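Local coordinates for glutathione peroxidase-like protein (Trypanosoma brucei, PDB 3DWV) that probably reduces peroxides as a glutathione peroxidase-type enzyme that draws its electrons from tryparedoxin, at residues V54-G59 with E99-F104; F85-N88 with E94-N97; A117-N122 with P128-M133. The protein carries 1 engineered substitution. One frame throughout, in Å; residues are numbered along the deposited sequence. Where two conformers were deposited one is given.

Contact 1 (V54-G59 with E99-F104); sequences VASKCG and EEIKEF
The sulphur of Cys-58 is held from several directions: SG is tied in a disulfide to Cys-106, and the side chains of Glu-100 and Ile-101 press against it from the short helix 100-103. CD1 of Ile-101 sits 3.6 Å from SG of Cys-58, and CG of Glu-100 lies at the same 3.6 Å from that SG. No hydrogen bond crosses between the two segments; the contact is made by van der Waals touches alone. The methyl end of Ile-101 does double duty, since its CD1 also comes to 3.6 Å from CB of Ser-56 and so lies against both Ser-56 and Cys-58. CG1 of Ile-101 stands anti to the carbonyl carbon (chi1 -55°), which sends CD1 toward the loop. Glu-100 reaches across with an extended chain, CG anti to the backbone N (chi1 176°), and its OE2 ends 3.6 Å from CB of Cys-58. The chain of Glu-100 therefore lies along the flank of the cysteine, CG at the sulphur and OE2 by CB, rather than bonding to it. In the thioredoxin fold the active-site cysteine commonly lies between a strand and the helix that follows; here Cys-58, predicted to be the active-site residue, occupies the loop between strand 49-54 and helix 64-75. With the disulfide formed, the model is the oxidised state. The helix that brings the partners in is barely one turn: O of Glu-99 takes N of Glu-103 at 2.8 Å and, more weakly, N of Lys-102, while O of Glu-100 accepts N of Phe-104 at 3.1 Å. Just beyond the helix the chain continues to Cys-106, which Ile-101 also touches, and the backbones of Lys-57 and Thr-107 are hydrogen-bonded beside the disulfide.

Contact 2 (F85-N88 with E94-N97); sequences FPSN and EPGN. Engineered in segment 85-88: Ser-87 (natural residue Cys). Unlike the reference sequence in segment 94-97: Asn-97 (reference Thr).
Just past the end of strand 81-86 comes Ser-87, an engineered residue in place of the natural Cys, and its OG donates a hydrogen bond to OE1 of Glu-94 at 2.6 Å. The hydroxyl points there because OG stands anti to the backbone N (chi1 172°), and it meets the anti lone pair of OE1, on the side away from the other carboxylate oxygen. The same OG accepts the backbone N of Gln-89, which closes an ST turn. Asn-88 comes next and repeats the pattern as an Asx turn, its OD1 taking N of Phe-90. Across the contact that OD1 only brushes Glu-94, 4.4 Å from CG, while ND2 bonds to OD1 of Asn-120. These residues belong to the family's LAFPCNQF signature, whose Cys is the residue replaced here by Ser-87, and which lies where the chain leaves the edge strand of the thioredoxin-type sheet. The Glu-94 that faces them is buried, and its chain is bent at chi2 (-66°), which brings the carboxylate round to the serine. Its two oxygens are gripped by four donors. Besides the serine hydroxyl, OE1 receives N of Val-121, and OE2 takes ND2 of Asn-120 together with N of Asn-122. So many donors around a buried acid probably favour its ionised form and hold the carboxylate against rotation. Beside it the ring of Pro-95 lies with CD 4.4 Å from OG of Ser-87 and rests on Asn-53 and Ile-146.

Contact 3 (A117-N122 with P128-M133); sequences AKINVN and PLYEYM
Val-121 lays CG1 almost squarely over the ring of Tyr-130, 3.7 Å from the ring centroid and 3° off its normal, a CH-pi contact. The two side chains run side by side in the same sense, which also brings CB of Val-121 to 3.9 Å from CD2 of Tyr-130. The opposite face is taken from within the helix: CE of Met-133 stands 3.5 Å above the plane of the Tyr-130 ring, over its centre, so the aromatic is sandwiched between a valine methyl and a methionine methyl. Ile-119 meets the ring obliquely, its CD1 3.5 Å from CD1 of Tyr-130, the two side chains crossing at about a right angle. Its CG1 stands between the backbone N and the carbonyl carbon (chi1 67°), and from there the chain runs out toward the tyrosine. One shell out, Lys-134 binds the loop to the helix through NZ, which bonds to O of Val-121 and OD1 of Asn-122 and forms a salt bridge with OE2 of Glu-131. Backbone hydrogen bonds between Ile-119 and both Pro-86 and Asn-88 hold 117-122 beside the end of strand 81-86. In this thioredoxin-type alpha/beta sandwich, Tyr-130 and Met-133 lie between helix 128-136 and the central sheet, touching Ile-51 of strand 49-54 and Phe-153 of strand 152-155.

From the N terminus, strand 49-54 leads into the first segment of contact 1, whose partner on helix 100-103 arrives only after helix 64-75 and strand 81-86. Contact 2 falls wholly within that long loop, closing a short loop of its own as the chain leaves strand 81-86. Contact 3 follows in series, joining 117-122 to the start of helix 128-136 across another short loop. Contact 2 is the link in space: backbone hydrogen bonds between Val-54 and both Phe-85 and Ser-87 join the ends of the neighbouring parallel strands 49-54 and 81-86, and Phe-85 packs on Leu-129 of contact 3. Contacts 1 and 3 do not touch, their centres about 20 Å apart.

Contact 1 (V54-G59 with E99-F104)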
loop_
_atom_site.group_PDB
_atom_site.type_symbol
_atom_site.label_atom_id
_atom_site.label_comp_id
_atom_site.label_asym_id
_atom_site.label_seq_id
_atom_site.Cartn_x
_atom_site.Cartn_y
_atom_site.Cartn_z
ATOM N N VAL A 54 -1.630 -5.219 -2.162
ATOM C CA VAL A 54 -2.478 -5.749 -3.256
ATOM C C VAL A 54 -2.406 -7.259 -3.159
ATOM O O VAL A 54 -1.743 -7.853 -2.277
ATOM C CB VAL A 54 -2.034 -5.190 -4.621
ATOM C CG1 VAL A 54 -2.026 -3.640 -4.623
ATOM C CG2 VAL A 54 -0.633 -5.670 -4.980
ATOM N N ALA A 55 -3.068 -7.907 -4.074
ATOM C CA ALA A 55 -3.087 -9.370 -4.124
ATOM C C ALA A 55 -3.455 -9.771 -5.563
ATOM O O ALA A 55 -3.723 -8.867 -6.367
ATOM C CB ALA A 55 -4.038 -9.954 -3.087
ATOM N N SER A 56 -3.474 -11.039 -5.912
ATOM C CA SER A 56 -3.837 -11.459 -7.266
ATOM C C SER A 56 -5.204 -10.935 -7.698
ATOM O O SER A 56 -6.080 -10.676 -6.845
ATOM C CB SER A 56 -3.900 -12.987 -7.308
ATOM O OG SER A 56 -2.583 -13.513 -7.198
ATOM N N LYS A 57 -5.385 -10.814 -9.004
ATOM C CA LYS A 57 -6.608 -10.248 -9.574
ATOM C C LYS A 57 -7.697 -11.318 -9.596
ATOM O O LYS A 57 -7.601 -12.227 -10.427
ATOM C CB LYS A 57 -6.362 -9.698 -10.983
ATOM C CG LYS A 57 -7.638 -9.199 -11.644
ATOM C CD LYS A 57 -7.372 -8.671 -13.059
ATOM C CE LYS A 57 -6.850 -9.761 -13.980
ATOM N NZ LYS A 57 -6.684 -9.186 -15.375
ATOM N N CYS A 58 -8.715 -11.176 -8.736
ATOM C CA CYS A 58 -9.807 -12.131 -8.782
ATOM C C CYS A 58 -11.042 -11.568 -9.486
ATOM O O CYS A 58 -11.900 -12.339 -9.888
ATOM C CB CYS A 58 -10.214 -12.590 -7.373
ATOM S SG CYS A 58 -8.825 -13.301 -6.438
ATOM N N GLY A 59 -11.121 -10.247 -9.604
ATOM C CA GLY A 59 -12.168 -9.587 -10.372
ATOM C C GLY A 59 -12.666 -8.355 -9.646
ATOM O O GLY A 59 -13.389 -7.524 -10.244
ATOM N N GLU A 99 -10.020 -17.851 1.477
ATOM C CA GLU A 99 -10.483 -18.932 0.600
ATOM C C GLU A 99 -10.713 -18.449 -0.828
ATOM O O GLU A 99 -10.850 -19.248 -1.759
ATOM C CB GLU A 99 -11.769 -19.561 1.134
ATOM C CG GLU A 99 -11.611 -20.235 2.489
ATOM C CD GLU A 99 -12.965 -20.669 3.017
ATOM O OE1 GLU A 99 -13.942 -20.542 2.244
ATOM O OE2 GLU A 99 -13.077 -21.128 4.173
ATOM N N GLU A 100 -10.686 -17.122 -1.016
ATOM C CA GLU A 100 -10.919 -16.576 -2.351
ATOM C C GLU A 100 -9.941 -17.109 -3.391
ATOM O O GLU A 100 -10.321 -17.437 -4.510
ATOM C CB GLU A 100 -10.804 -15.050 -2.309
ATOM C CG GLU A 100 -10.936 -14.413 -3.682
ATOM C CD GLU A 100 -11.092 -12.906 -3.539
ATOM O OE1 GLU A 100 -10.349 -12.331 -2.714
ATOM O OE2 GLU A 100 -11.946 -12.349 -4.242
ATOM N N ILE A 101 -8.647 -17.188 -3.060
ATOM C CA ILE A 101 -7.710 -17.695 -4.078
ATOM C C ILE A 101 -7.737 -19.199 -4.107
ATOM O O ILE A 101 -7.224 -19.850 -5.007
ATOM C CB ILE A 101 -6.325 -17.087 -3.815
ATOM C CG1 ILE A 101 -6.482 -15.557 -3.789
ATOM C CG2 ILE A 101 -5.289 -17.583 -4.792
ATOM C CD1 ILE A 101 -5.928 -14.784 -4.955
ATOM N N LYS A 102 -8.398 -19.814 -3.112
ATOM C CA LYS A 102 -8.480 -21.277 -3.212
ATOM C C LYS A 102 -9.658 -21.666 -4.100
ATOM O O LYS A 102 -9.557 -22.583 -4.926
ATOM C CB LYS A 102 -8.565 -21.903 -1.827
ATOM C CG LYS A 102 -9.923 -21.816 -1.161
ATOM C CD LYS A 102 -10.468 -23.168 -0.733
ATOM C CE LYS A 102 -11.454 -23.052 0.419
ATOM N NZ LYS A 102 -12.852 -22.921 -0.070
ATOM N N GLU A 103 -10.773 -20.962 -3.936
ATOM C CA GLU A 103 -12.024 -21.229 -4.621
ATOM C C GLU A 103 -12.011 -20.797 -6.071
ATOM O O GLU A 103 -12.586 -21.443 -6.954
ATOM C CB GLU A 103 -13.173 -20.499 -3.887
ATOM C CG GLU A 103 -14.532 -21.042 -4.245
ATOM C CD GLU A 103 -15.749 -20.486 -3.552
ATOM O OE1 GLU A 103 -15.637 -19.700 -2.584
ATOM O OE2 GLU A 103 -16.873 -20.843 -3.988
ATOM N N PHE A 104 -11.413 -19.659 -6.346
ATOM C CA PHE A 104 -11.525 -19.045 -7.670
ATOM C C PHE A 104 -10.186 -18.859 -8.366
ATOM O O PHE A 104 -9.077 -18.765 -7.845
ATOM C CB PHE A 104 -12.229 -17.699 -7.454
ATOM C CG PHE A 104 -13.597 -17.787 -6.794
ATOM C CD1 PHE A 104 -14.638 -18.408 -7.462
ATOM C CD2 PHE A 104 -13.838 -17.249 -5.550
ATOM C CE1 PHE A 104 -15.903 -18.487 -6.893
ATOM C CE2 PHE A 104 -15.082 -17.328 -4.949
ATOM C CZ PHE A 104 -16.125 -17.950 -5.624
#

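Contact 2 (F85-N88 with E94-N97)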
loop_
_atom_site.group_PDB
_atom_site.type_symbol
_atom_site.label_atom_id
_atom_site.label_comp_id
_atom_site.label_asym_id
_atom_site.label_seq_id
_atom_site.Cartn_x
_atom_site.Cartn_y
_atom_site.Cartn_z
ATOM N N PHE A 85 2.473 -3.166 -2.722
ATOM C CA PHE A 85 3.098 -4.332 -2.115
ATOM C C PHE A 85 2.157 -5.525 -2.170
ATOM O O PHE A 85 1.124 -5.487 -1.466
ATOM C CB PHE A 85 3.443 -4.075 -0.631
ATOM C CG PHE A 85 4.666 -3.196 -0.461
ATOM C CD1 PHE A 85 4.527 -1.827 -0.476
ATOM C CD2 PHE A 85 5.935 -3.732 -0.261
ATOM C CE1 PHE A 85 5.608 -0.996 -0.272
ATOM C CE2 PHE A 85 7.029 -2.916 -0.073
ATOM C CZ PHE A 85 6.870 -1.542 -0.086
ATOM N N PRO A 86 2.400 -6.525 -3.003
ATOM C CA PRO A 86 1.510 -7.695 -2.993
ATOM C C PRO A 86 1.768 -8.593 -1.784
ATOM O O PRO A 86 2.931 -8.767 -1.395
ATOM C CB PRO A 86 1.862 -8.427 -4.292
ATOM C CG PRO A 86 2.666 -7.435 -5.078
ATOM C CD PRO A 86 3.435 -6.640 -4.054
ATOM N N SER A 87 0.704 -9.137 -1.211
ATOM C CA SER A 87 0.848 -10.073 -0.090
ATOM C C SER A 87 1.360 -11.421 -0.586
ATOM O O SER A 87 0.930 -11.889 -1.651
ATOM C CB SER A 87 -0.471 -10.315 0.625
ATOM O OG SER A 87 -0.315 -11.383 1.581
ATOM N N ASN A 88 2.230 -12.079 0.180
ATOM C CA ASN A 88 2.650 -13.434 -0.193
ATOM C C ASN A 88 1.638 -14.494 0.228
ATOM O O ASN A 88 1.895 -15.703 0.068
ATOM C CB ASN A 88 4.013 -13.757 0.429
ATOM C CG ASN A 88 3.958 -13.766 1.937
ATOM O OD1 ASN A 88 2.916 -13.736 2.584
ATOM N ND2 ASN A 88 5.126 -13.817 2.600
ATOM N N GLU A 94 -3.323 -12.988 6.251
ATOM C CA GLU A 94 -3.136 -11.858 5.317
ATOM C C GLU A 94 -4.464 -11.204 4.953
ATOM O O GLU A 94 -5.550 -11.748 5.225
ATOM C CB GLU A 94 -2.383 -12.366 4.078
ATOM C CG GLU A 94 -0.936 -12.729 4.455
ATOM C CD GLU A 94 -0.135 -11.501 4.867
ATOM O OE1 GLU A 94 0.123 -10.624 3.992
ATOM O OE2 GLU A 94 0.240 -11.462 6.065
ATOM N N PRO A 95 -4.397 -9.995 4.425
ATOM C CA PRO A 95 -5.616 -9.255 4.149
ATOM C C PRO A 95 -6.523 -10.042 3.215
ATOM O O PRO A 95 -6.066 -10.843 2.425
ATOM C CB PRO A 95 -5.142 -7.968 3.460
ATOM C CG PRO A 95 -3.713 -7.799 3.933
ATOM C CD PRO A 95 -3.182 -9.189 4.079
ATOM N N GLY A 96 -7.815 -9.755 3.382
ATOM C CA GLY A 96 -8.830 -10.337 2.546
ATOM C C GLY A 96 -9.215 -11.745 3.018
ATOM O O GLY A 96 -8.873 -12.286 4.096
ATOM N N ASN A 97 -10.017 -12.327 2.107
ATOM C CA ASN A 97 -10.544 -13.674 2.347
ATOM C C ASN A 97 -9.587 -14.762 1.894
ATOM O O ASN A 97 -9.218 -14.931 0.720
ATOM C CB ASN A 97 -11.889 -13.812 1.613
ATOM C CG ASN A 97 -12.541 -15.167 1.843
ATOM O OD1 ASN A 97 -11.976 -16.111 2.396
ATOM N ND2 ASN A 97 -13.787 -15.252 1.394
#

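Contact 3 (A117-N122 with P128-M133)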
loop_
_atom_site.group_PDB
_atom_site.type_symbol
_atom_site.label_atom_id
_atom_site.label_comp_id
_atom_site.label_asym_id
_atom_site.label_seq_id
_atom_site.Cartn_x
_atom_site.Cartn_y
_atom_site.Cartn_z
ATOM N N ALA A 117 8.309 -6.578 -4.509
ATOM C CA ALA A 117 8.279 -8.016 -4.210
ATOM C C ALA A 117 7.263 -8.350 -3.117
ATOM O O ALA A 117 7.019 -7.461 -2.264
ATOM C CB ALA A 117 9.647 -8.483 -3.713
ATOM N N LYS A 118 6.716 -9.560 -3.108
ATOM C CA LYS A 118 5.721 -10.032 -2.138
ATOM C C LYS A 118 6.264 -10.036 -0.731
ATOM O O LYS A 118 7.437 -10.363 -0.518
ATOM C CB LYS A 118 5.253 -11.463 -2.480
ATOM C CG LYS A 118 4.404 -11.442 -3.757
ATOM C CD LYS A 118 3.795 -12.783 -4.142
ATOM C CE LYS A 118 2.472 -12.557 -4.890
ATOM N NZ LYS A 118 2.106 -13.708 -5.764
ATOM N N ILE A 119 5.417 -9.660 0.222
ATOM C CA ILE A 119 5.719 -9.499 1.626
ATOM C C ILE A 119 4.579 -9.971 2.520
ATOM O O ILE A 119 3.451 -10.083 2.025
ATOM C CB ILE A 119 5.944 -8.005 1.933
ATOM C CG1 ILE A 119 4.665 -7.169 1.766
ATOM C CG2 ILE A 119 7.041 -7.399 1.079
ATOM C CD1 ILE A 119 4.799 -5.822 2.466
ATOM N N ASN A 120 4.837 -10.228 3.798
ATOM C CA ASN A 120 3.721 -10.437 4.753
ATOM C C ASN A 120 3.303 -9.051 5.238
ATOM O O ASN A 120 4.211 -8.240 5.558
ATOM C CB ASN A 120 4.048 -11.317 5.978
ATOM C CG ASN A 120 3.864 -12.808 5.742
ATOM O OD1 ASN A 120 4.838 -13.560 5.558
ATOM N ND2 ASN A 120 2.591 -13.232 5.736
ATOM N N VAL A 121 1.975 -8.783 5.263
ATOM C CA VAL A 121 1.695 -7.431 5.777
ATOM C C VAL A 121 1.098 -7.579 7.184
ATOM O O VAL A 121 1.097 -6.562 7.881
ATOM C CB VAL A 121 0.776 -6.602 4.919
ATOM C CG1 VAL A 121 1.387 -6.272 3.554
ATOM C CG2 VAL A 121 -0.535 -7.316 4.671
ATOM N N ASN A 122 0.645 -8.792 7.523
ATOM C CA ASN A 122 0.221 -9.070 8.902
ATOM C C ASN A 122 1.020 -10.233 9.526
ATOM O O ASN A 122 1.814 -10.898 8.847
ATOM C CB ASN A 122 -1.272 -9.371 8.956
ATOM C CG ASN A 122 -2.152 -8.239 8.488
ATOM O OD1 ASN A 122 -1.865 -7.074 8.762
ATOM N ND2 ASN A 122 -3.272 -8.603 7.847
ATOM N N PRO A 128 8.691 -4.895 8.378
ATOM C CA PRO A 128 8.770 -3.745 9.304
ATOM C C PRO A 128 8.206 -2.454 8.748
ATOM O O PRO A 128 7.698 -1.680 9.590
ATOM C CB PRO A 128 10.284 -3.625 9.611
ATOM C CG PRO A 128 10.817 -5.019 9.407
ATOM C CD PRO A 128 9.998 -5.570 8.231
ATOM N N LEU A 129 8.234 -2.206 7.448
ATOM C CA LEU A 129 7.659 -0.956 6.946
ATOM C C LEU A 129 6.168 -0.964 7.253
ATOM O O LEU A 129 5.622 0.092 7.594
ATOM C CB LEU A 129 7.928 -0.763 5.452
ATOM C CG LEU A 129 7.051 0.200 4.649
ATOM C CD1 LEU A 129 7.525 1.647 4.746
ATOM C CD2 LEU A 129 7.034 -0.226 3.180
ATOM N N TYR A 130 5.524 -2.128 7.124
ATOM C CA TYR A 130 4.090 -2.239 7.417
ATOM C C TYR A 130 3.857 -2.087 8.920
ATOM O O TYR A 130 2.919 -1.437 9.405
ATOM C CB TYR A 130 3.500 -3.555 6.802
ATOM C CG TYR A 130 2.875 -3.144 5.486
ATOM C CD1 TYR A 130 3.642 -3.035 4.335
ATOM C CD2 TYR A 130 1.529 -2.836 5.425
ATOM C CE1 TYR A 130 3.083 -2.639 3.141
ATOM C CE2 TYR A 130 0.981 -2.427 4.216
ATOM C CZ TYR A 130 1.750 -2.330 3.066
ATOM O OH TYR A 130 1.211 -1.939 1.855
ATOM N N GLU A 131 4.707 -2.706 9.746
ATOM C CA GLU A 131 4.571 -2.536 11.200
ATOM C C GLU A 131 4.662 -1.072 11.551
ATOM O O GLU A 131 3.854 -0.602 12.390
ATOM C CB GLU A 131 5.614 -3.405 11.918
ATOM C CG GLU A 131 5.182 -4.871 11.597
ATOM C CD GLU A 131 3.875 -5.224 12.274
ATOM O OE1 GLU A 131 4.054 -5.722 13.427
ATOM O OE2 GLU A 131 2.684 -5.103 11.844
ATOM N N TYR A 132 5.587 -0.391 10.886
ATOM C CA TYR A 132 5.629 1.067 11.137
ATOM C C TYR A 132 4.406 1.824 10.663
ATOM O O TYR A 132 3.867 2.670 11.405
ATOM C CB TYR A 132 6.910 1.591 10.452
ATOM C CG TYR A 132 6.994 3.115 10.392
ATOM C CD1 TYR A 132 7.188 3.899 11.535
ATOM C CD2 TYR A 132 6.880 3.753 9.166
ATOM C CE1 TYR A 132 7.265 5.289 11.439
ATOM C CE2 TYR A 132 6.941 5.120 9.052
ATOM C CZ TYR A 132 7.131 5.874 10.196
ATOM O OH TYR A 132 7.187 7.241 10.026
ATOM N N MET A 133 3.936 1.633 9.411
ATOM C CA MET A 133 2.793 2.405 8.926
ATOM C C MET A 133 1.538 2.059 9.719
ATOM O O MET A 133 0.737 2.942 10.062
ATOM C CB MET A 133 2.564 2.107 7.425
ATOM C CG MET A 133 3.680 2.645 6.550
ATOM S SD MET A 133 3.317 2.515 4.779
ATOM C CE MET A 133 2.926 0.790 4.518
#